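Local coordinates for esterase (uncultured bacterium pCosCE1, PDB 7ATL), which hydrolyses carboxylic esters as a family VIII carboxylesterase with a beta-lactamase-like fold, and also has promiscuous acyltransferase activity, at residues E58-L63 with D215-A220; R205-Y210 with A265-D270. All blocks are in the same frame, centred on the assembly; numbering follows the deposited sequence.

Contact 1: residues E58-L63 with D215-A220; sequences ETQFRL and DNLATA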
ATOM      1  N   GLU A  58     -18.230   5.194  -4.580  1.00 37.15           N
ATOM      2  CA  GLU A  58     -18.179   3.701  -4.627  1.00 35.86           C
ATOM      3  C   GLU A  58     -17.204   3.210  -5.715  1.00 32.14           C
ATOM      4  O   GLU A  58     -16.991   1.985  -5.780  1.00 27.42           O
ATOM      5  CB  GLU A  58     -19.554   3.082  -4.915  1.00 38.47           C
ATOM      6  CG  GLU A  58     -20.667   3.558  -3.991  1.00 44.68           C
ATOM      7  CD  GLU A  58     -21.274   4.914  -4.330  1.00 45.31           C
ATOM      8  OE1 GLU A  58     -21.392   5.222  -5.536  1.00 43.34           O
ATOM      9  OE2 GLU A  58     -21.611   5.658  -3.381  1.00 46.97           O
ATOM     10  N   THR A  59     -16.620   4.091  -6.535  1.00 29.80           N
ATOM     11  CA  THR A  59     -15.672   3.662  -7.595  1.00 31.89           C
ATOM     12  C   THR A  59     -14.539   2.835  -6.973  1.00 32.46           C
ATOM     13  O   THR A  59     -13.887   3.295  -6.006  1.00 32.92           O
ATOM     14  CB  THR A  59     -15.082   4.833  -8.386  1.00 32.92           C
ATOM     15  OG1 THR A  59     -16.158   5.576  -8.950  1.00 32.78           O
ATOM     16  CG2 THR A  59     -14.156   4.360  -9.485  1.00 32.92           C
ATOM     17  N   GLN A  60     -14.303   1.651  -7.524  1.00 32.25           N
ATOM     18  CA  GLN A  60     -13.224   0.736  -7.079  1.00 32.56           C
ATOM     19  C   GLN A  60     -11.914   1.142  -7.765  1.00 30.53           C
ATOM     20  O   GLN A  60     -11.941   1.634  -8.931  1.00 28.28           O
ATOM     21  CB  GLN A  60     -13.596  -0.712  -7.388  1.00 32.64           C
ATOM     22  CG  GLN A  60     -12.979  -1.694  -6.417  1.00 32.59           C
ATOM     23  CD  GLN A  60     -13.028  -3.126  -6.903  1.00 34.28           C
ATOM     24  OE1 GLN A  60     -12.978  -3.405  -8.107  1.00 33.34           O
ATOM     25  NE2 GLN A  60     -13.075  -4.051  -5.950  1.00 33.57           N
ATOM     26  N   PHE A  61     -10.802   0.948  -7.065  1.00 28.75           N
ATOM     27  CA  PHE A  61      -9.458   1.251  -7.604  1.00 28.95           C
ATOM     28  C   PHE A  61      -8.563   0.017  -7.556  1.00 27.26           C
ATOM     29  O   PHE A  61      -8.766  -0.889  -6.729  1.00 28.05           O
ATOM     30  CB  PHE A  61      -8.795   2.389  -6.833  1.00 29.28           C
ATOM     31  CG  PHE A  61      -9.464   3.727  -6.959  1.00 25.27           C
ATOM     32  CD1 PHE A  61     -10.596   4.017  -6.223  1.00 25.38           C
ATOM     33  CD2 PHE A  61      -8.924   4.708  -7.764  1.00 25.37           C
ATOM     34  CE1 PHE A  61     -11.195   5.262  -6.310  1.00 25.18           C
ATOM     35  CE2 PHE A  61      -9.537   5.947  -7.872  1.00 25.35           C
ATOM     36  CZ  PHE A  61     -10.671   6.220  -7.144  1.00 24.50           C
ATOM     37  N   ARG A  62      -7.598  -0.002  -8.462  1.00 26.58           N
ATOM     38  CA  ARG A  62      -6.370  -0.809  -8.306  1.00 29.66           C
ATOM     39  C   ARG A  62      -5.605  -0.175  -7.151  1.00 30.06           C
ATOM     40  O   ARG A  62      -5.375   1.051  -7.220  1.00 29.76           O
ATOM     41  CB  ARG A  62      -5.562  -0.806  -9.609  1.00 30.45           C
ATOM     42  CG  ARG A  62      -6.293  -1.454 -10.776  1.00 29.24           C
ATOM     43  CD  ARG A  62      -5.611  -1.247 -12.105  1.00 29.76           C
ATOM     44  NE  ARG A  62      -6.416  -1.793 -13.189  1.00 30.95           N
ATOM     45  CZ  ARG A  62      -7.448  -1.178 -13.769  1.00 30.85           C
ATOM     46  NH1 ARG A  62      -7.825   0.039 -13.406  1.00 32.25           N
ATOM     47  NH2 ARG A  62      -8.084  -1.784 -14.745  1.00 29.02           N
ATOM     48  N   LEU A  63      -5.251  -0.959  -6.130  1.00 32.41           N
ATOM     49  CA  LEU A  63      -4.714  -0.402  -4.854  1.00 33.15           C
ATOM     50  C   LEU A  63      -3.181  -0.337  -4.825  1.00 31.89           C
ATOM     51  O   LEU A  63      -2.703   0.475  -4.061  1.00 31.26           O
ATOM     52  CB  LEU A  63      -5.259  -1.221  -3.687  1.00 33.32           C
ATOM     53  CG  LEU A  63      -6.756  -1.037  -3.430  1.00 33.59           C
ATOM     54  CD1 LEU A  63      -7.216  -1.936  -2.295  1.00 35.12           C
ATOM     55  CD2 LEU A  63      -7.070   0.412  -3.120  1.00 34.19           C
ATOM     56  N   ASP A 215     -17.116  -2.176 -15.146  1.00 46.11           N
ATOM     57  CA  ASP A 215     -17.595  -0.773 -15.340  1.00 49.95           C
ATOM     58  C   ASP A 215     -17.262   0.078 -14.111  1.00 42.82           C
ATOM     59  O   ASP A 215     -17.125   1.289 -14.285  1.00 40.58           O
ATOM     60  CB  ASP A 215     -19.113  -0.658 -15.593  1.00 55.84           C
ATOM     61  CG  ASP A 215     -19.709  -1.667 -16.572  1.00 65.29           C
ATOM     62  OD1 ASP A 215     -18.990  -2.089 -17.514  1.00 63.37           O
ATOM     63  OD2 ASP A 215     -20.896  -2.045 -16.380  1.00 73.96           O
ATOM     64  N   ASN A 216     -17.178  -0.502 -12.911  1.00 37.54           N
ATOM     65  CA  ASN A 216     -16.983   0.308 -11.673  1.00 37.69           C
ATOM     66  C   ASN A 216     -15.494   0.425 -11.273  1.00 36.04           C
ATOM     67  O   ASN A 216     -15.220   1.063 -10.262  1.00 34.70           O
ATOM     68  CB  ASN A 216     -17.839  -0.213 -10.516  1.00 35.45           C
ATOM     69  CG  ASN A 216     -18.042   0.844  -9.448  1.00 34.59           C
ATOM     70  OD1 ASN A 216     -18.349   2.008  -9.732  1.00 34.80           O
ATOM     71  ND2 ASN A 216     -17.828   0.457  -8.210  1.00 30.76           N
ATOM     72  N   LEU A 217     -14.553  -0.121 -12.040  1.00 35.58           N
ATOM     73  CA  LEU A 217     -13.099  -0.022 -11.740  1.00 34.13           C
ATOM     74  C   LEU A 217     -12.547   1.215 -12.444  1.00 32.38           C
ATOM     75  O   LEU A 217     -12.527   1.244 -13.672  1.00 30.90           O
ATOM     76  CB  LEU A 217     -12.407  -1.310 -12.212  1.00 36.18           C
ATOM     77  CG  LEU A 217     -10.922  -1.445 -11.886  1.00 35.93           C
ATOM     78  CD1 LEU A 217     -10.702  -1.340 -10.384  1.00 36.72           C
ATOM     79  CD2 LEU A 217     -10.358  -2.754 -12.420  1.00 33.75           C
ATOM     80  N   ALA A 218     -12.107   2.224 -11.699  1.00 33.47           N
ATOM     81  CA  ALA A 218     -11.501   3.434 -12.294  1.00 32.33           C
ATOM     82  C   ALA A 218     -10.411   3.030 -13.285  1.00 31.44           C
ATOM     83  O   ALA A 218      -9.554   2.208 -12.980  1.00 32.61           O
ATOM     84  CB  ALA A 218     -10.936   4.342 -11.242  1.00 35.35           C
ATOM     85  N   THR A 219     -10.438   3.650 -14.443  1.00 32.77           N
ATOM     86  CA  THR A 219      -9.379   3.533 -15.461  1.00 32.97           C
ATOM     87  C   THR A 219      -8.072   4.150 -14.932  1.00 33.81           C
ATOM     88  O   THR A 219      -8.073   5.343 -14.521  1.00 32.53           O
ATOM     89  CB  THR A 219      -9.889   4.201 -16.735  1.00 32.19           C
ATOM     90  OG1 THR A 219     -11.159   3.578 -16.920  1.00 29.92           O
ATOM     91  CG2 THR A 219      -8.933   4.059 -17.901  1.00 33.38           C
ATOM     92  N   ALA A 220      -6.981   3.395 -15.003  1.00 30.40           N
ATOM     93  CA  ALA A 220      -5.640   3.861 -14.601  1.00 31.50           C
ATOM     94  C   ALA A 220      -5.065   4.783 -15.677  1.00 30.89           C
ATOM     95  O   ALA A 220      -5.025   4.374 -16.866  1.00 40.20           O
ATOM     96  CB  ALA A 220      -4.740   2.670 -14.373  1.00 33.56           C
TER
HETATM   97  O   HOH W   1     -17.094   4.079 -11.109  1.00 27.35           O
HETATM   98  O   HOH W   2     -10.429   0.146 -15.203  1.00 22.13           O
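Asn216 reaches back to the backbone of Glu58 in this beta-lactamase-fold protein, where one backbone bridge pairs Gln60 with Leu217 and the chains run the same general way, 37° apart. With CG anti to the backbone N (chi1 -159°), the Asn216 amide comes alongside the 58-63 chain, and ND2 donates to Glu58 O at 3.0 Å from above the carbonyl plane. A water links the other amide atom, OD1, to Thr59 OG1, which also bonds Val56 O. The backbone O of Asn216 then accepts from Gln60 N at 2.9 Å.

The Leu217 and Arg62 side chains cross at about a right angle. CD2 lies over one face of the guanidinium, 3.4 Å from Arg62 NH2, while CD1 packs against Gln60 O. A second water donates to Leu217 O and accepts from Arg62 NH2; NH2 also bonds Pro251 O.

Ala218 returns the backbone bond, its N giving a fairly straight 2.8 Å link to Gln60 O. Its CB touches Thr59 CG2 and lies over one face of the Phe61 ring. Its O accepts a weak 2.8 Å hydrogen bond from Arg62 NH1 at the guanidinium edge. Beyond it, Ala220 CB lies 4.2 Å from Arg62 NH1.

Contact 2: residues R205-Y210 with A265-D270; sequences RNTGFY and AGMVGD
Chi1 of 44° on Arg205 and 66° on Asp270 sets each CG between its backbone N and carbonyl carbon, and from there the extended arginine chain reaches the carboxylate at the end of a short antiparallel pairing. The bridge is one hydrogen-bonded pair, Gly208 with Val268: Gly208 N donates to Val268 O at 3.0 Å, and Val268 N returns a nearly straight bond to Gly208 O at 2.8 Å. It joins the loop after helix 190-199 to strand 268-269.

On one side of this pair, Met267 lies against the Phe209 ring in a Met-aromatic contact. Its CG sits over the ring face, 3.5 Å from Phe209 CE1, with SD approaching obliquely; the bend at chi3 folds CE back over the rim of the same face. Helices 67-80 and 190-199 add Ile71 and Phe194 around this apolar cluster.

Toward the other end, Gly269 CA passes 3.2 Å from Thr207 OG1, and its C-H points at Asn206 O. Thr207 OG1 is hydrogen-bonded to Asp273 OD2, and a water donates both to it and to Asp270 O. Asp270 is the N-cap of helix 271-283, its OD1 bonded to Asp273 N. The other carboxylate oxygen, OD2, forms the salt bridge: Arg205 NE meets Asp270 OD2 on its syn side at 2.7 Å, the guanidinium and carboxylate planes 56° apart.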
ATOM      1  N   ARG A 205     -17.109  -3.905   2.058  1.00 35.24           N
ATOM      2  CA  ARG A 205     -18.151  -4.211   1.038  1.00 40.13           C
ATOM      3  C   ARG A 205     -17.521  -4.669  -0.286  1.00 37.99           C
ATOM      4  O   ARG A 205     -18.201  -5.421  -1.020  1.00 39.10           O
ATOM      5  CB  ARG A 205     -19.104  -3.028   0.806  1.00 45.19           C
ATOM      6  CG  ARG A 205     -18.437  -1.664   0.688  1.00 51.96           C
ATOM      7  CD  ARG A 205     -19.423  -0.566   0.326  1.00 55.17           C
ATOM      8  NE  ARG A 205     -18.733   0.656  -0.070  1.00 57.38           N
ATOM      9  CZ  ARG A 205     -19.337   1.810  -0.334  1.00 58.02           C
ATOM     10  NH1 ARG A 205     -18.627   2.863  -0.707  1.00 56.75           N
ATOM     11  NH2 ARG A 205     -20.651   1.910  -0.226  1.00 59.11           N
ATOM     12  N   ASN A 206     -16.300  -4.232  -0.620  1.00 33.02           N
ATOM     13  CA  ASN A 206     -15.845  -4.318  -2.026  1.00 31.79           C
ATOM     14  C   ASN A 206     -14.317  -4.293  -2.143  1.00 31.68           C
ATOM     15  O   ASN A 206     -13.787  -3.496  -2.942  1.00 29.34           O
ATOM     16  CB  ASN A 206     -16.520  -3.205  -2.828  1.00 33.19           C
ATOM     17  CG  ASN A 206     -16.376  -3.403  -4.317  1.00 32.24           C
ATOM     18  OD1 ASN A 206     -16.264  -2.424  -5.045  1.00 32.65           O
ATOM     19  ND2 ASN A 206     -16.344  -4.656  -4.757  1.00 31.47           N
ATOM     20  N   THR A 207     -13.621  -5.195  -1.454  1.00 31.31           N
ATOM     21  CA  THR A 207     -12.144  -5.226  -1.483  1.00 31.58           C
ATOM     22  C   THR A 207     -11.669  -6.677  -1.592  1.00 30.80           C
ATOM     23  O   THR A 207     -12.148  -7.522  -0.821  1.00 31.95           O
ATOM     24  CB  THR A 207     -11.589  -4.458  -0.278  1.00 35.58           C
ATOM     25  OG1 THR A 207     -11.883  -3.068  -0.480  1.00 35.58           O
ATOM     26  CG2 THR A 207     -10.103  -4.681  -0.072  1.00 34.60           C
ATOM     27  N   GLY A 208     -10.737  -6.937  -2.507  1.00 27.69           N
ATOM     28  CA  GLY A 208     -10.198  -8.285  -2.739  1.00 28.34           C
ATOM     29  C   GLY A 208      -9.056  -8.233  -3.725  1.00 28.56           C
ATOM     30  O   GLY A 208      -8.419  -7.160  -3.817  1.00 28.54           O
ATOM     31  N   PHE A 209      -8.829  -9.334  -4.446  1.00 28.18           N
ATOM     32  CA  PHE A 209      -7.606  -9.578  -5.259  1.00 29.77           C
ATOM     33  C   PHE A 209      -7.892  -9.485  -6.763  1.00 29.46           C
ATOM     34  O   PHE A 209      -6.924  -9.444  -7.543  1.00 30.30           O
ATOM     35  CB  PHE A 209      -7.004 -10.928  -4.874  1.00 29.51           C
ATOM     36  CG  PHE A 209      -6.176 -10.848  -3.624  1.00 28.33           C
ATOM     37  CD1 PHE A 209      -4.887 -10.344  -3.683  1.00 26.39           C
ATOM     38  CD2 PHE A 209      -6.711 -11.211  -2.402  1.00 27.72           C
ATOM     39  CE1 PHE A 209      -4.119 -10.238  -2.541  1.00 27.84           C
ATOM     40  CE2 PHE A 209      -5.951 -11.097  -1.255  1.00 29.08           C
ATOM     41  CZ  PHE A 209      -4.654 -10.623  -1.327  1.00 31.15           C
ATOM     42  N   TYR A 210      -9.171  -9.472  -7.130  1.00 30.97           N
ATOM     43  CA  TYR A 210      -9.682  -9.161  -8.486  1.00 32.91           C
ATOM     44  C   TYR A 210     -11.152  -8.748  -8.396  1.00 33.59           C
ATOM     45  O   TYR A 210     -11.773  -8.990  -7.341  1.00 35.21           O
ATOM     46  CB  TYR A 210      -9.516 -10.373  -9.393  1.00 32.53           C
ATOM     47  CG  TYR A 210     -10.584 -11.424  -9.264  1.00 33.56           C
ATOM     48  CD1 TYR A 210     -10.571 -12.331  -8.223  1.00 34.39           C
ATOM     49  CD2 TYR A 210     -11.606 -11.520 -10.194  1.00 34.32           C
ATOM     50  CE1 TYR A 210     -11.535 -13.321  -8.116  1.00 35.60           C
ATOM     51  CE2 TYR A 210     -12.584 -12.495 -10.097  1.00 35.63           C
ATOM     52  CZ  TYR A 210     -12.537 -13.417  -9.065  1.00 37.04           C
ATOM     53  OH  TYR A 210     -13.469 -14.414  -8.987  1.00 34.67           O
ATOM     54  N   ALA A 265       0.860  -5.738  -3.748  1.00 23.06           N
ATOM     55  CA  ALA A 265       0.469  -4.819  -4.847  1.00 24.88           C
ATOM     56  C   ALA A 265      -0.737  -5.280  -5.680  1.00 25.69           C
ATOM     57  O   ALA A 265      -1.132  -4.537  -6.597  1.00 27.85           O
ATOM     58  CB  ALA A 265       1.683  -4.555  -5.716  1.00 24.26           C
ATOM     59  N   GLY A 266      -1.361  -6.408  -5.374  1.00 27.57           N
ATOM     60  CA  GLY A 266      -2.326  -7.017  -6.309  1.00 30.36           C
ATOM     61  C   GLY A 266      -3.799  -6.749  -6.013  1.00 29.15           C
ATOM     62  O   GLY A 266      -4.666  -7.336  -6.748  1.00 27.41           O
ATOM     63  N   MET A 267      -4.121  -5.970  -4.981  1.00 26.68           N
ATOM     64  CA  MET A 267      -5.538  -5.885  -4.531  1.00 29.66           C
ATOM     65  C   MET A 267      -6.280  -4.728  -5.242  1.00 29.57           C
ATOM     66  O   MET A 267      -5.639  -3.835  -5.840  1.00 28.88           O
ATOM     67  CB  MET A 267      -5.644  -5.738  -3.007  1.00 28.44           C
ATOM     68  CG  MET A 267      -4.930  -6.832  -2.253  1.00 27.59           C
ATOM     69  SD  MET A 267      -5.195  -6.775  -0.465  1.00 28.73           S
ATOM     70  CE  MET A 267      -6.917  -7.245  -0.390  1.00 28.30           C
ATOM     71  N   VAL A 268      -7.612  -4.791  -5.167  1.00 30.00           N
ATOM     72  CA  VAL A 268      -8.600  -3.779  -5.636  1.00 28.32           C
ATOM     73  C   VAL A 268      -9.548  -3.477  -4.471  1.00 28.03           C
ATOM     74  O   VAL A 268      -9.770  -4.388  -3.640  1.00 28.22           O
ATOM     75  CB  VAL A 268      -9.385  -4.298  -6.853  1.00 27.97           C
ATOM     76  CG1 VAL A 268      -8.477  -4.424  -8.067  1.00 29.37           C
ATOM     77  CG2 VAL A 268     -10.106  -5.608  -6.569  1.00 26.78           C
ATOM     78  N   GLY A 269     -10.087  -2.258  -4.413  1.00 26.94           N
ATOM     79  CA  GLY A 269     -11.000  -1.840  -3.336  1.00 26.88           C
ATOM     80  C   GLY A 269     -11.394  -0.375  -3.421  1.00 27.56           C
ATOM     81  O   GLY A 269     -10.721   0.402  -4.142  1.00 23.96           O
ATOM     82  N   ASP A 270     -12.451  -0.011  -2.682  1.00 29.27           N
ATOM     83  CA  ASP A 270     -12.998   1.367  -2.655  1.00 28.63           C
ATOM     84  C   ASP A 270     -12.408   2.109  -1.465  1.00 26.80           C
ATOM     85  O   ASP A 270     -11.820   1.476  -0.599  1.00 28.56           O
ATOM     86  CB  ASP A 270     -14.528   1.368  -2.710  1.00 29.50           C
ATOM     87  CG  ASP A 270     -15.204   0.769  -1.503  1.00 31.42           C
ATOM     88  OD1 ASP A 270     -14.493   0.550  -0.508  1.00 32.45           O
ATOM     89  OD2 ASP A 270     -16.446   0.533  -1.575  1.00 34.80           O
TER
HETATM   90  O   HOH W   3     -10.149  -1.056  -0.128  1.00 24.71           O

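How the contacts relate
The two contacts lie with centres about 10 Å apart, on the same side of the chain's centre, and are joined by the small antiparallel sheet of strands 61-62 and 268-269. Backbone bonds pair Phe61 with Gly269 and Leu63 with Met267, while Gln60 NE2 reaches Asn206 O. Along the chain the order is 58-63, 205-210, 215-220, 265-270, so the segments alternate. The loop between helix 190-199 and strand 221-222 therefore touches both strands, 205-210 on 268-269 and 215-220 beside 61-62. The arrangement joins 58-63, which leads into helix 67-80, to segments 205-210, 215-220 and 265-270; near the start of that helix an SxxK pattern, Ser65 and Lys68, probably marks the active site.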